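Transcription initiation factor IIB (Methanocaldococcus vulcanius, PDB 5O9I) contains a mini-intein of the HINT fold, an element that probably excises itself from the transcription factor precursor by protein splicing and joins the flanking segments. Local coordinates at residues I120-K125 and F154-I159. Sequence-based numbering, arbitrary orientation.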
ATOM      1  N   ILE A 120     -13.117 -11.232  -0.527  1.00 95.57           N
ATOM      2  CA  ILE A 120     -11.835 -11.817  -0.653  1.00 89.83           C
ATOM      3  C   ILE A 120     -10.890 -10.693  -1.027  1.00 83.21           C
ATOM      4  O   ILE A 120     -11.149  -9.960  -1.983  1.00 81.60           O
ATOM      5  CB  ILE A 120     -11.885 -12.951  -1.687  1.00 92.73           C
ATOM      6  CG1 ILE A 120     -12.252 -14.252  -0.949  1.00 95.04           C
ATOM      7  CG2 ILE A 120     -10.569 -13.095  -2.459  1.00 91.29           C
ATOM      8  CD1 ILE A 120     -12.973 -15.282  -1.788  1.00 96.78           C
ATOM      9  N   LEU A 121      -9.817 -10.569  -0.242  1.00 77.30           N
ATOM     10  CA  LEU A 121      -8.748  -9.619  -0.513  1.00 72.30           C
ATOM     11  C   LEU A 121      -7.485 -10.325  -0.844  1.00 66.30           C
ATOM     12  O   LEU A 121      -7.279 -11.449  -0.434  1.00 68.40           O
ATOM     13  CB  LEU A 121      -8.510  -8.736   0.694  1.00 72.45           C
ATOM     14  CG  LEU A 121      -9.584  -7.685   0.938  1.00 74.72           C
ATOM     15  CD1 LEU A 121      -9.048  -6.680   1.953  1.00 76.18           C
ATOM     16  CD2 LEU A 121     -10.023  -6.985  -0.328  1.00 73.01           C
ATOM     17  N   VAL A 122      -6.649  -9.648  -1.614  1.00 65.35           N
ATOM     18  CA  VAL A 122      -5.355 -10.177  -2.060  1.00 59.63           C
ATOM     19  C   VAL A 122      -4.269  -9.674  -1.096  1.00 57.68           C
ATOM     20  O   VAL A 122      -4.207  -8.472  -0.777  1.00 58.89           O
ATOM     21  CB  VAL A 122      -5.034  -9.710  -3.488  1.00 57.92           C
ATOM     22  CG1 VAL A 122      -3.859 -10.483  -4.000  1.00 58.76           C
ATOM     23  CG2 VAL A 122      -6.165  -9.981  -4.441  1.00 57.87           C
ATOM     24  N   LEU A 123      -3.461 -10.601  -0.607  1.00 53.17           N
ATOM     25  CA  LEU A 123      -2.244 -10.265   0.162  1.00 52.23           C
ATOM     26  C   LEU A 123      -1.094 -11.140  -0.317  1.00 49.40           C
ATOM     27  O   LEU A 123      -1.325 -12.114  -1.088  1.00 46.15           O
ATOM     28  CB  LEU A 123      -2.419 -10.479   1.683  1.00 53.79           C
ATOM     29  CG  LEU A 123      -3.471  -9.704   2.441  1.00 57.15           C
ATOM     30  CD1 LEU A 123      -4.879 -10.290   2.316  1.00 59.00           C
ATOM     31  CD2 LEU A 123      -3.060  -9.621   3.924  1.00 58.35           C
ATOM     32  N   ALA A 124       0.094 -10.776   0.156  1.00 48.17           N
ATOM     33  CA  ALA A 124       1.378 -11.441  -0.121  1.00 48.73           C
ATOM     34  C   ALA A 124       1.482 -12.827   0.560  1.00 50.19           C
ATOM     35  O   ALA A 124       0.998 -13.042   1.653  1.00 51.45           O
ATOM     36  CB  ALA A 124       2.500 -10.529   0.369  1.00 47.79           C
ATOM     37  N   LYS A 125       2.016 -13.782  -0.174  1.00 52.88           N
ATOM     38  CA  LYS A 125       2.310 -15.124   0.337  1.00 58.03           C
ATOM     39  C   LYS A 125       3.322 -15.155   1.449  1.00 61.00           C
ATOM     40  O   LYS A 125       4.352 -14.568   1.307  1.00 69.13           O
ATOM     41  CB  LYS A 125       2.855 -16.045  -0.752  1.00 58.16           C
ATOM     42  CG  LYS A 125       1.870 -17.085  -1.298  1.00 61.07           C
ATOM     43  CD  LYS A 125       2.603 -18.000  -2.348  1.00 61.26           C
ATOM     44  CE  LYS A 125       1.749 -18.978  -3.136  1.00 56.37           C
ATOM     45  NZ  LYS A 125       0.517 -18.258  -3.589  1.00 57.57           N
ATOM     46  N   PHE A 154       0.354 -14.504  -4.366  1.00 46.09           N
ATOM     47  CA  PHE A 154      -0.754 -14.078  -3.510  1.00 45.11           C
ATOM     48  C   PHE A 154      -1.346 -15.168  -2.609  1.00 45.54           C
ATOM     49  O   PHE A 154      -1.268 -16.355  -2.875  1.00 44.51           O
ATOM     50  CB  PHE A 154      -1.912 -13.596  -4.387  1.00 46.42           C
ATOM     51  CG  PHE A 154      -1.561 -12.523  -5.357  1.00 46.04           C
ATOM     52  CD1 PHE A 154      -0.715 -11.445  -4.992  1.00 47.54           C
ATOM     53  CD2 PHE A 154      -2.106 -12.551  -6.630  1.00 46.27           C
ATOM     54  CE1 PHE A 154      -0.404 -10.446  -5.906  1.00 48.25           C
ATOM     55  CE2 PHE A 154      -1.809 -11.576  -7.549  1.00 47.06           C
ATOM     56  CZ  PHE A 154      -0.968 -10.510  -7.190  1.00 47.99           C
ATOM     57  N   ILE A 155      -2.018 -14.697  -1.570  1.00 45.69           N
ATOM     58  CA  ILE A 155      -3.006 -15.430  -0.891  1.00 47.37           C
ATOM     59  C   ILE A 155      -4.289 -14.575  -0.903  1.00 51.37           C
ATOM     60  O   ILE A 155      -4.209 -13.322  -0.995  1.00 53.32           O
ATOM     61  CB  ILE A 155      -2.609 -15.777   0.544  1.00 48.24           C
ATOM     62  CG1 ILE A 155      -2.243 -14.531   1.330  1.00 48.07           C
ATOM     63  CG2 ILE A 155      -1.449 -16.757   0.502  1.00 48.71           C
ATOM     64  CD1 ILE A 155      -2.035 -14.848   2.786  1.00 48.97           C
ATOM     65  N   PHE A 156      -5.453 -15.258  -0.770  1.00 52.25           N
ATOM     66  CA  PHE A 156      -6.739 -14.651  -0.835  1.00 54.92           C
ATOM     67  C   PHE A 156      -7.441 -14.935   0.488  1.00 61.13           C
ATOM     68  O   PHE A 156      -7.646 -16.080   0.834  1.00 61.38           O
ATOM     69  CB  PHE A 156      -7.486 -15.245  -2.031  1.00 55.32           C
ATOM     70  CG  PHE A 156      -6.675 -15.236  -3.279  1.00 52.13           C
ATOM     71  CD1 PHE A 156      -6.487 -14.060  -3.974  1.00 51.02           C
ATOM     72  CD2 PHE A 156      -6.006 -16.362  -3.673  1.00 52.30           C
ATOM     73  CE1 PHE A 156      -5.651 -13.994  -5.075  1.00 50.43           C
ATOM     74  CE2 PHE A 156      -5.148 -16.336  -4.768  1.00 52.52           C
ATOM     75  CZ  PHE A 156      -4.961 -15.121  -5.486  1.00 51.31           C
ATOM     76  N   LEU A 157      -7.783 -13.889   1.245  1.00 64.97           N
ATOM     77  CA  LEU A 157      -8.306 -14.032   2.577  1.00 68.01           C
ATOM     78  C   LEU A 157      -9.563 -13.214   2.694  1.00 74.91           C
ATOM     79  O   LEU A 157      -9.714 -12.210   1.965  1.00 77.38           O
ATOM     80  CB  LEU A 157      -7.264 -13.561   3.603  1.00 67.48           C
ATOM     81  CG  LEU A 157      -6.017 -14.456   3.784  1.00 65.90           C
ATOM     82  CD1 LEU A 157      -5.141 -13.945   4.905  1.00 63.95           C
ATOM     83  CD2 LEU A 157      -6.335 -15.945   4.019  1.00 67.10           C
ATOM     84  N   LYS A 158     -10.438 -13.600   3.628  1.00 80.72           N
ATOM     85  CA  LYS A 158     -11.763 -12.962   3.707  1.00 88.25           C
ATOM     86  C   LYS A 158     -11.688 -11.920   4.793  1.00 89.52           C
ATOM     87  O   LYS A 158     -10.945 -12.100   5.768  1.00 93.77           O
ATOM     88  CB  LYS A 158     -12.909 -13.941   4.008  1.00 94.00           C
ATOM     89  CG  LYS A 158     -12.664 -15.438   3.762  1.00 95.71           C
ATOM     90  CD  LYS A 158     -13.727 -16.318   4.471  1.00 97.67           C
ATOM     91  CE  LYS A 158     -14.753 -16.956   3.503  1.00 95.52           C
ATOM     92  NZ  LYS A 158     -15.282 -15.999   2.472  1.00 92.84           N
ATOM     93  N   ILE A 159     -12.517 -10.903   4.667  1.00 93.50           N
ATOM     94  CA  ILE A 159     -12.499  -9.803   5.605  1.00 99.18           C
ATOM     95  C   ILE A 159     -13.285 -10.174   6.862  1.00106.17           C
ATOM     96  O   ILE A 159     -14.439 -10.567   6.772  1.00103.95           O
ATOM     97  CB  ILE A 159     -13.114  -8.543   4.967  1.00 99.10           C
ATOM     98  CG1 ILE A 159     -12.356  -8.164   3.710  1.00 93.30           C
ATOM     99  CG2 ILE A 159     -13.148  -7.397   5.987  1.00104.47           C
ATOM    100  CD1 ILE A 159     -13.184  -7.570   2.608  1.00 95.54           C
TER
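I120 CG2 meets F156 CB at 3.8 Å where strand 120-124 pairs antiparallel with residues 154-159 of strand 154-162 in the HINT fold of the intein. I120, F154 and I155 have the most surface buried by this pairing. Strand 154-162 has strand 81-85 as its other neighbour. Four backbone hydrogen bonds join L121 to L157 and L123 to I155, with L123 N to I155 O at 2.8 Å. The bond from L121 N to L157 O is nearly straight.

I120, V122 and F156 share one face of the sheet. V122 CG1 and CG2 both come to 4.1 Å from F156 CE1, and strands 98-103 and 106-111 pack against this face. CG1 of V122 also sits over one face of the F154 ring, 3.6 Å from its centroid, in a CH-pi contact. It reaches the ring because it is anti to the backbone N (chi1 -169°). F58 meets the same ring edge-to-face.

L121, L123, I155 and L157 occupy the other face. I155 CG1 stands between its backbone N and carbonyl carbon (chi1 55°), which brings it to 3.6 Å from A124 O. I155 CG2 touches K125 CG, and L123 CB lies 4.1 Å from I155 CG1. The K125 chain bends at its last torsion. K125 NZ bonds S152 O and also donates to F154 O at 2.7 Å, tilted 28° from the carbonyl plane.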